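Local coordinates for protein esterase E25 (Uncultured bacterium, PDB 4Q05) that probably hydrolyses ester bonds as a dimeric esterase of the bacterial hormone-sensitive lipase family, built on the alpha/beta hydrolase fold, at residues D250-T258 / I330-D338; P235-G243 / L276-Y285. All blocks are in the same frame, centred on the assembly; numbering follows the deposited sequence.

Contact 1 (D250-T258 / I330-D338); sequences DGIDRNLVT and IAHGDYAVD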
loop_
_atom_site.group_PDB
_atom_site.type_symbol
_atom_site.label_atom_id
_atom_site.label_comp_id
_atom_site.label_asym_id
_atom_site.label_seq_id
_atom_site.Cartn_x
_atom_site.Cartn_y
_atom_site.Cartn_z
ATOM N N ASP A 250 -4.710 -0.795 -15.993
ATOM C CA ASP A 250 -4.693 -1.304 -17.360
ATOM C C ASP A 250 -4.057 -0.236 -18.264
ATOM O O ASP A 250 -4.555 0.885 -18.350
ATOM C CB ASP A 250 -6.116 -1.598 -17.820
ATOM C CG ASP A 250 -6.153 -2.389 -19.120
ATOM O OD1 ASP A 250 -5.697 -1.859 -20.143
ATOM O OD2 ASP A 250 -6.619 -3.544 -19.115
ATOM N N GLY A 251 -2.955 -0.575 -18.919
ATOM C CA GLY A 251 -2.231 0.385 -19.733
ATOM C C GLY A 251 -1.257 1.244 -18.937
ATOM O O GLY A 251 -0.558 2.085 -19.504
ATOM N N ILE A 252 -1.204 1.042 -17.621
ATOM C CA ILE A 252 -0.331 1.837 -16.758
ATOM C C ILE A 252 0.840 1.025 -16.203
ATOM O O ILE A 252 1.882 1.571 -15.855
ATOM C CB ILE A 252 -1.144 2.514 -15.620
ATOM C CG1 ILE A 252 -2.033 3.607 -16.220
ATOM C CG2 ILE A 252 -0.221 3.101 -14.550
ATOM C CD1 ILE A 252 -3.050 4.193 -15.263
ATOM N N ASP A 253 0.671 -0.292 -16.143
ATOM C CA ASP A 253 1.760 -1.159 -15.738
ATOM C C ASP A 253 2.597 -1.439 -16.993
ATOM O O ASP A 253 2.145 -2.124 -17.895
ATOM C CB ASP A 253 1.193 -2.456 -15.152
ATOM C CG ASP A 253 2.271 -3.395 -14.653
ATOM O OD1 ASP A 253 3.194 -3.735 -15.435
ATOM O OD2 ASP A 253 2.192 -3.782 -13.471
ATOM N N ARG A 254 3.811 -0.911 -17.044
ATOM C CA ARG A 254 4.616 -0.980 -18.268
ATOM C C ARG A 254 5.083 -2.397 -18.575
ATOM O O ARG A 254 5.557 -2.673 -19.677
ATOM C CB ARG A 254 5.827 -0.060 -18.165
ATOM C CG ARG A 254 6.870 -0.560 -17.178
ATOM C CD ARG A 254 7.822 0.530 -16.727
ATOM N NE ARG A 254 8.866 -0.082 -15.919
ATOM C CZ ARG A 254 10.148 -0.150 -16.262
ATOM N NH1 ARG A 254 10.565 0.412 -17.389
ATOM N NH2 ARG A 254 11.009 -0.768 -15.462
ATOM N N ASN A 255 4.949 -3.295 -17.602
ATOM C CA ASN A 255 5.435 -4.649 -17.771
ATOM C C ASN A 255 4.354 -5.654 -18.141
ATOM O O ASN A 255 4.471 -6.333 -19.159
ATOM C CB ASN A 255 6.229 -5.099 -16.544
ATOM C CG ASN A 255 7.342 -4.127 -16.202
ATOM O OD1 ASN A 255 7.494 -3.701 -15.053
ATOM N ND2 ASN A 255 8.108 -3.741 -17.211
ATOM N N LEU A 256 3.311 -5.758 -17.321
ATOM C CA LEU A 256 2.189 -6.627 -17.639
ATOM C C LEU A 256 1.237 -5.959 -18.634
ATOM O O LEU A 256 0.602 -6.635 -19.457
ATOM C CB LEU A 256 1.434 -7.021 -16.370
ATOM C CG LEU A 256 2.198 -7.899 -15.377
ATOM C CD1 LEU A 256 1.339 -8.213 -14.149
ATOM C CD2 LEU A 256 2.644 -9.181 -16.073
ATOM N N VAL A 257 1.166 -4.632 -18.557
ATOM C CA VAL A 257 0.291 -3.806 -19.397
ATOM C C VAL A 257 -1.208 -4.054 -19.211
ATOM O O VAL A 257 -1.958 -3.129 -18.912
ATOM C CB VAL A 257 0.624 -3.914 -20.911
ATOM C CG1 VAL A 257 -0.190 -2.907 -21.682
ATOM C CG2 VAL A 257 2.106 -3.681 -21.175
ATOM N N THR A 258 -1.646 -5.289 -19.425
ATOM C CA THR A 258 -3.058 -5.620 -19.335
ATOM C C THR A 258 -3.241 -7.091 -18.987
ATOM O O THR A 258 -2.386 -7.924 -19.286
ATOM C CB THR A 258 -3.802 -5.296 -20.657
ATOM O OG1 THR A 258 -5.198 -5.562 -20.509
ATOM C CG2 THR A 258 -3.261 -6.135 -21.810
ATOM N N ILE A 330 6.132 2.489 -9.097
ATOM C CA ILE A 330 6.548 1.122 -9.387
ATOM C C ILE A 330 5.443 0.235 -9.952
ATOM O O ILE A 330 4.339 0.146 -9.384
ATOM C CB ILE A 330 7.220 0.484 -8.159
ATOM C CG1 ILE A 330 8.701 0.893 -8.135
ATOM C CG2 ILE A 330 7.053 -1.039 -8.155
ATOM C CD1 ILE A 330 9.571 0.047 -7.214
ATOM N N ALA A 331 5.749 -0.406 -11.083
ATOM C CA ALA A 331 4.849 -1.366 -11.705
ATOM C C ALA A 331 5.290 -2.778 -11.346
ATOM O O ALA A 331 6.266 -2.960 -10.629
ATOM C CB ALA A 331 4.842 -1.189 -13.222
ATOM N N HIS A 332 4.577 -3.773 -11.874
ATOM C CA HIS A 332 4.840 -5.183 -11.587
ATOM C C HIS A 332 6.315 -5.544 -11.712
ATOM O O HIS A 332 6.851 -5.531 -12.805
ATOM C CB HIS A 332 4.052 -6.037 -12.570
ATOM C CG HIS A 332 4.266 -7.507 -12.415
ATOM N ND1 HIS A 332 3.716 -8.239 -11.381
ATOM C CD2 HIS A 332 4.940 -8.393 -13.189
ATOM C CE1 HIS A 332 4.045 -9.510 -11.527
ATOM N NE2 HIS A 332 4.789 -9.630 -12.613
ATOM N N GLY A 333 6.955 -5.876 -10.596
ATOM C CA GLY A 333 8.344 -6.305 -10.605
ATOM C C GLY A 333 9.398 -5.212 -10.677
ATOM O O GLY A 333 10.583 -5.521 -10.660
ATOM N N ASP A 334 8.985 -3.942 -10.741
ATOM C CA ASP A 334 9.930 -2.847 -10.938
ATOM C C ASP A 334 10.841 -2.621 -9.743
ATOM O O ASP A 334 11.783 -1.833 -9.827
ATOM C CB ASP A 334 9.205 -1.534 -11.257
ATOM C CG ASP A 334 8.849 -1.403 -12.714
ATOM O OD1 ASP A 334 9.400 -2.177 -13.528
ATOM O OD2 ASP A 334 8.026 -0.514 -13.044
ATOM N N TYR A 335 10.547 -3.284 -8.626
ATOM C CA TYR A 335 11.333 -3.110 -7.407
ATOM C C TYR A 335 12.626 -3.902 -7.497
ATOM O O TYR A 335 13.486 -3.790 -6.632
ATOM C CB TYR A 335 10.537 -3.580 -6.186
ATOM C CG TYR A 335 10.041 -4.997 -6.329
ATOM C CD1 TYR A 335 10.886 -6.075 -6.087
ATOM C CD2 TYR A 335 8.737 -5.261 -6.728
ATOM C CE1 TYR A 335 10.446 -7.378 -6.233
ATOM C CE2 TYR A 335 8.288 -6.560 -6.870
ATOM C CZ TYR A 335 9.142 -7.611 -6.628
ATOM O OH TYR A 335 8.695 -8.904 -6.772
ATOM N N ALA A 336 12.753 -4.719 -8.539
ATOM C CA ALA A 336 13.909 -5.599 -8.680
ATOM C C ALA A 336 14.446 -5.574 -10.099
ATOM O O ALA A 336 14.858 -6.600 -10.630
ATOM C CB ALA A 336 13.542 -7.016 -8.289
ATOM N N VAL A 337 14.440 -4.397 -10.710
ATOM C CA VAL A 337 14.854 -4.253 -12.101
ATOM C C VAL A 337 16.114 -3.391 -12.212
ATOM O O VAL A 337 16.945 -3.591 -13.092
ATOM C CB VAL A 337 13.718 -3.658 -12.956
ATOM C CG1 VAL A 337 14.265 -2.966 -14.183
ATOM C CG2 VAL A 337 12.722 -4.756 -13.345
ATOM N N ASP A 338 16.267 -2.438 -11.302
ATOM C CA ASP A 338 17.465 -1.605 -11.290
ATOM C C ASP A 338 18.013 -1.504 -9.881
ATOM O O ASP A 338 17.392 -0.891 -9.008
ATOM C CB ASP A 338 17.150 -0.218 -11.842
ATOM C CG ASP A 338 18.396 0.644 -12.012
ATOM O OD1 ASP A 338 19.316 0.584 -11.160
ATOM O OD2 ASP A 338 18.442 1.384 -13.008
#
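Arg254 grips the carboxylate of Asp334 side-on with two nitrogens: NE donates to Asp334 OD2 at 3.0 Å, and NH2 makes a salt bridge to Asp334 OD1 at 2.9 Å. The carboxylate lies at the guanidinium edge, but the two planes are turned 51° apart, and NH2 reaches OD1 from above the carboxylate plane. OD2 is held from both faces, because Ala331 N donates to it at 3.0 Å from the face opposite NE.

The second anchor is Asp253, whose OD2 accepts the backbone N-H of His332 at 2.9 Å with an N-H...O angle of 158°. A CG anti to the backbone N (chi1 -178°) carries this carboxylate to the Ala331-Asp334 type II turn, where it also packs on Ala331 CB. Over one face of the His332 imidazole lies Leu256, its CD1 3.6 Å from the ring centroid, a CH-pi contact.

Further out, Asp253 OD1 accepts from Asn255 N, an Asx turn, and from Leu256 N, which extends it to an Asx motif, while OD2 has a second donor in Leu303 N. With an alanine at Asp253, the N-H groups of His332, Leu303, Asn255 and Leu256 would probably lose their shared acceptor, and the two loops could shift against each other. The polar end of His332 is bonded through ND1 to Thr234 OG1, and its side chain also touches Asp302. A histidine in the loop after the last sheet strand, touching the probable GxSxG nucleophile elbow around Ser206, is consistent with the catalytic-histidine loop of alpha/beta hydrolases.

Contact 2 (P235-G243 / L276-Y285); sequences PGADMSKTG and LKDPLVSPLY
Asp238 and Ser282 bring the two backbones to a CA separation of 4.4 Å, and the pairs Ala237-Leu284 and Ser240-Leu276 follow at 5.0 Å, so the segments run past each other in opposite directions without forming a sheet. One main-chain bond joins them, from Leu284 N, within the 3-10 segment 283-285, to Ala237 O, at 3.1 Å and 162°. Beside it Ala237 CB packs on Leu284 CB.

Ser282 supplies the other backbone link through its side chain. Its OG accepts Met239 N at 2.8 Å and donates its own hydrogen bond to Leu276 O at 2.6 Å, almost straight along the carbonyl, so one hydroxyl ties three backbone positions together. The same neighbourhood is shaped by Asp238, whose OD1 takes both the backbone N-H and the hydroxyl of Ser240, the first making an Asx turn.

In Asp238, CG anti to the backbone N (chi1 -177°) brings the carboxylate to the Tyr285 hydroxyl. Asp238 OD2 lies 2.6 Å from Tyr285 OH, a weak bond whose proton is not settled; the carboxylate stands steeply to the ring, their planes 79° apart. Lys277 lays its CB over one face of that ring and runs extended past Ser240 and Thr242, until a water links its NZ (3.0 Å) to Thr242 OG1 (2.7 Å).

Asp238 OD2 is also salt-bridged to Arg310 of helix 305-317, against which Leu284 packs. Pro283 rests on helix 206-221 through Asn210 and Met213, while Leu276 and Met239 meet Val267. The contact thus joins the loop after strand 229-235 to the loop after helix 262-271, packed among helices 206-221, 262-271 and 305-317.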
loop_
_atom_site.group_PDB
_atom_site.type_symbol
_atom_site.label_atom_id
_atom_site.label_comp_id
_atom_site.label_asym_id
_atom_site.label_seq_id
_atom_site.Cartn_x
_atom_site.Cartn_y
_atom_site.Cartn_z
ATOM N N PRO A 235 2.520 -10.472 -5.767
ATOM C CA PRO A 235 2.129 -11.868 -5.969
ATOM C C PRO A 235 0.946 -12.064 -6.902
ATOM O O PRO A 235 0.081 -11.241 -6.948
ATOM C CB PRO A 235 1.772 -12.331 -4.576
ATOM C CG PRO A 235 1.246 -11.157 -3.912
ATOM C CD PRO A 235 2.191 -10.136 -4.293
ATOM N N GLY A 236 0.949 -13.151 -7.644
ATOM C CA GLY A 236 -0.167 -13.496 -8.481
ATOM C C GLY A 236 -1.164 -14.213 -7.611
ATOM O O GLY A 236 -1.426 -15.379 -7.801
ATOM N N ALA A 237 -1.659 -13.498 -6.615
ATOM C CA ALA A 237 -2.477 -14.106 -5.568
ATOM C C ALA A 237 -3.914 -14.383 -6.018
ATOM O O ALA A 237 -4.542 -15.340 -5.574
ATOM C CB ALA A 237 -2.466 -13.224 -4.315
ATOM N N ASP A 238 -4.434 -13.531 -6.890
ATOM C CA ASP A 238 -5.753 -13.758 -7.499
ATOM C C ASP A 238 -5.634 -13.566 -8.995
ATOM O O ASP A 238 -5.472 -12.439 -9.466
ATOM C CB ASP A 238 -6.785 -12.776 -6.931
ATOM C CG ASP A 238 -8.188 -13.005 -7.478
ATOM O OD1 ASP A 238 -8.354 -13.806 -8.430
ATOM O OD2 ASP A 238 -9.129 -12.365 -6.952
ATOM N N MET A 239 -5.701 -14.662 -9.749
ATOM C CA MET A 239 -5.505 -14.569 -11.196
ATOM C C MET A 239 -6.802 -14.551 -12.000
ATOM O O MET A 239 -6.762 -14.575 -13.221
ATOM C CB MET A 239 -4.575 -15.668 -11.707
ATOM C CG MET A 239 -3.197 -15.686 -11.021
ATOM S SD MET A 239 -2.408 -14.050 -10.925
ATOM C CE MET A 239 -2.393 -13.545 -12.651
ATOM N N SER A 240 -7.949 -14.529 -11.324
ATOM C CA SER A 240 -9.174 -14.131 -12.000
ATOM C C SER A 240 -9.011 -12.646 -12.223
ATOM O O SER A 240 -8.132 -12.028 -11.624
ATOM C CB SER A 240 -10.416 -14.411 -11.144
ATOM O OG SER A 240 -10.431 -13.603 -9.981
ATOM N N LYS A 241 -9.844 -12.056 -13.070
ATOM C CA LYS A 241 -9.737 -10.633 -13.293
ATOM C C LYS A 241 -10.513 -9.909 -12.203
ATOM O O LYS A 241 -11.492 -9.202 -12.457
ATOM C CB LYS A 241 -10.203 -10.234 -14.692
ATOM C CG LYS A 241 -9.601 -8.909 -15.138
ATOM C CD LYS A 241 -10.020 -8.523 -16.539
ATOM C CE LYS A 241 -9.458 -7.147 -16.901
ATOM N NZ LYS A 241 -9.909 -6.723 -18.257
ATOM N N THR A 242 -10.059 -10.113 -10.973
ATOM C CA THR A 242 -10.665 -9.481 -9.824
ATOM C C THR A 242 -9.577 -8.674 -9.145
ATOM O O THR A 242 -8.537 -9.220 -8.788
ATOM C CB THR A 242 -11.191 -10.526 -8.839
ATOM O OG1 THR A 242 -12.031 -11.456 -9.531
ATOM C CG2 THR A 242 -11.967 -9.856 -7.695
ATOM N N GLY A 243 -9.819 -7.378 -8.991
ATOM C CA GLY A 243 -8.854 -6.478 -8.396
ATOM C C GLY A 243 -8.866 -5.155 -9.133
ATOM O O GLY A 243 -8.666 -5.117 -10.347
ATOM N N LEU A 276 -10.855 -20.002 -12.048
ATOM C CA LEU A 276 -9.773 -19.079 -11.762
ATOM C C LEU A 276 -9.780 -18.599 -10.307
ATOM O O LEU A 276 -8.779 -18.082 -9.830
ATOM C CB LEU A 276 -9.788 -17.906 -12.737
ATOM C CG LEU A 276 -9.577 -18.288 -14.202
ATOM C CD1 LEU A 276 -9.228 -17.069 -15.000
ATOM C CD2 LEU A 276 -8.484 -19.358 -14.338
ATOM N N LYS A 277 -10.902 -18.763 -9.605
ATOM C CA LYS A 277 -10.944 -18.441 -8.170
ATOM C C LYS A 277 -10.724 -19.663 -7.286
ATOM O O LYS A 277 -10.781 -19.576 -6.063
ATOM C CB LYS A 277 -12.250 -17.739 -7.798
ATOM C CG LYS A 277 -12.461 -16.438 -8.557
ATOM C CD LYS A 277 -13.692 -15.707 -8.051
ATOM C CE LYS A 277 -13.919 -14.433 -8.833
ATOM N NZ LYS A 277 -15.124 -13.702 -8.347
ATOM N N ASP A 278 -10.463 -20.806 -7.906
ATOM C CA ASP A 278 -10.053 -21.999 -7.171
ATOM C C ASP A 278 -8.772 -21.644 -6.402
ATOM O O ASP A 278 -7.851 -21.101 -6.986
ATOM C CB ASP A 278 -9.791 -23.124 -8.189
ATOM C CG ASP A 278 -9.445 -24.455 -7.546
ATOM O OD1 ASP A 278 -8.843 -24.472 -6.459
ATOM O OD2 ASP A 278 -9.747 -25.504 -8.158
ATOM N N PRO A 279 -8.716 -21.936 -5.087
ATOM C CA PRO A 279 -7.544 -21.523 -4.296
ATOM C C PRO A 279 -6.259 -22.162 -4.776
ATOM O O PRO A 279 -5.184 -21.662 -4.466
ATOM C CB PRO A 279 -7.863 -22.028 -2.881
ATOM C CG PRO A 279 -9.352 -22.136 -2.835
ATOM C CD PRO A 279 -9.778 -22.514 -4.243
ATOM N N LEU A 280 -6.353 -23.261 -5.517
ATOM C CA LEU A 280 -5.147 -23.863 -6.053
ATOM C C LEU A 280 -4.596 -22.992 -7.183
ATOM O O LEU A 280 -3.394 -22.981 -7.431
ATOM C CB LEU A 280 -5.408 -25.300 -6.515
ATOM C CG LEU A 280 -5.750 -26.285 -5.391
ATOM C CD1 LEU A 280 -6.129 -27.655 -5.952
ATOM C CD2 LEU A 280 -4.590 -26.409 -4.412
ATOM N N VAL A 281 -5.487 -22.253 -7.844
ATOM C CA VAL A 281 -5.108 -21.331 -8.914
ATOM C C VAL A 281 -4.844 -19.919 -8.376
ATOM O O VAL A 281 -3.916 -19.235 -8.814
ATOM C CB VAL A 281 -6.221 -21.243 -9.968
ATOM C CG1 VAL A 281 -5.870 -20.222 -11.033
ATOM C CG2 VAL A 281 -6.488 -22.622 -10.596
ATOM N N SER A 282 -5.684 -19.482 -7.440
ATOM C CA SER A 282 -5.582 -18.139 -6.871
ATOM C C SER A 282 -5.611 -18.286 -5.365
ATOM O O SER A 282 -6.679 -18.258 -4.758
ATOM C CB SER A 282 -6.761 -17.296 -7.333
ATOM O OG SER A 282 -6.692 -17.070 -8.732
ATOM N N PRO A 283 -4.434 -18.506 -4.764
ATOM C CA PRO A 283 -4.308 -18.871 -3.351
ATOM C C PRO A 283 -4.872 -17.826 -2.374
ATOM O O PRO A 283 -5.107 -18.171 -1.216
ATOM C CB PRO A 283 -2.792 -19.010 -3.151
ATOM C CG PRO A 283 -2.219 -19.168 -4.480
ATOM C CD PRO A 283 -3.143 -18.526 -5.471
ATOM N N LEU A 284 -5.059 -16.585 -2.816
ATOM C CA LEU A 284 -5.692 -15.565 -1.979
ATOM C C LEU A 284 -7.036 -16.071 -1.448
ATOM O O LEU A 284 -7.465 -15.701 -0.353
ATOM C CB LEU A 284 -5.922 -14.280 -2.780
ATOM C CG LEU A 284 -6.668 -13.156 -2.059
ATOM C CD1 LEU A 284 -5.951 -12.805 -0.741
ATOM C CD2 LEU A 284 -6.775 -11.939 -2.952
ATOM N N TYR A 285 -7.703 -16.908 -2.239
ATOM C CA TYR A 285 -9.009 -17.442 -1.856
ATOM C C TYR A 285 -8.917 -18.544 -0.824
ATOM O O TYR A 285 -9.926 -18.940 -0.234
ATOM C CB TYR A 285 -9.794 -17.919 -3.085
ATOM C CG TYR A 285 -10.214 -16.756 -3.925
ATOM C CD1 TYR A 285 -11.209 -15.901 -3.488
ATOM C CD2 TYR A 285 -9.584 -16.473 -5.125
ATOM C CE1 TYR A 285 -11.584 -14.815 -4.227
ATOM C CE2 TYR A 285 -9.949 -15.380 -5.878
ATOM C CZ TYR A 285 -10.949 -14.558 -5.423
ATOM O OH TYR A 285 -11.325 -13.465 -6.154
HETATM O O HOH W 1 -14.704 -11.269 -10.012
#

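The two contacts interleave along the chain: 235-243 comes first, then 250-258, then 276-285, and 330-338 last. Helix 244-248 leads from contact 2 into contact 1, helix 262-271 leads back, and strands 294-299 and 322-327 with helix 305-317 precede the final segment. Their centres lie 19 Å apart and their nearest atoms about 5 Å, so they do not touch. Segments 235-243 and 330-338 follow strands 229-235 and 322-327, which flank 294-299 in the sheet. Contact 2 folds the region from 235 to 285 back on itself, while contact 1 ties its middle to the loop after strand 322-327; both contacts also reach the second subunit.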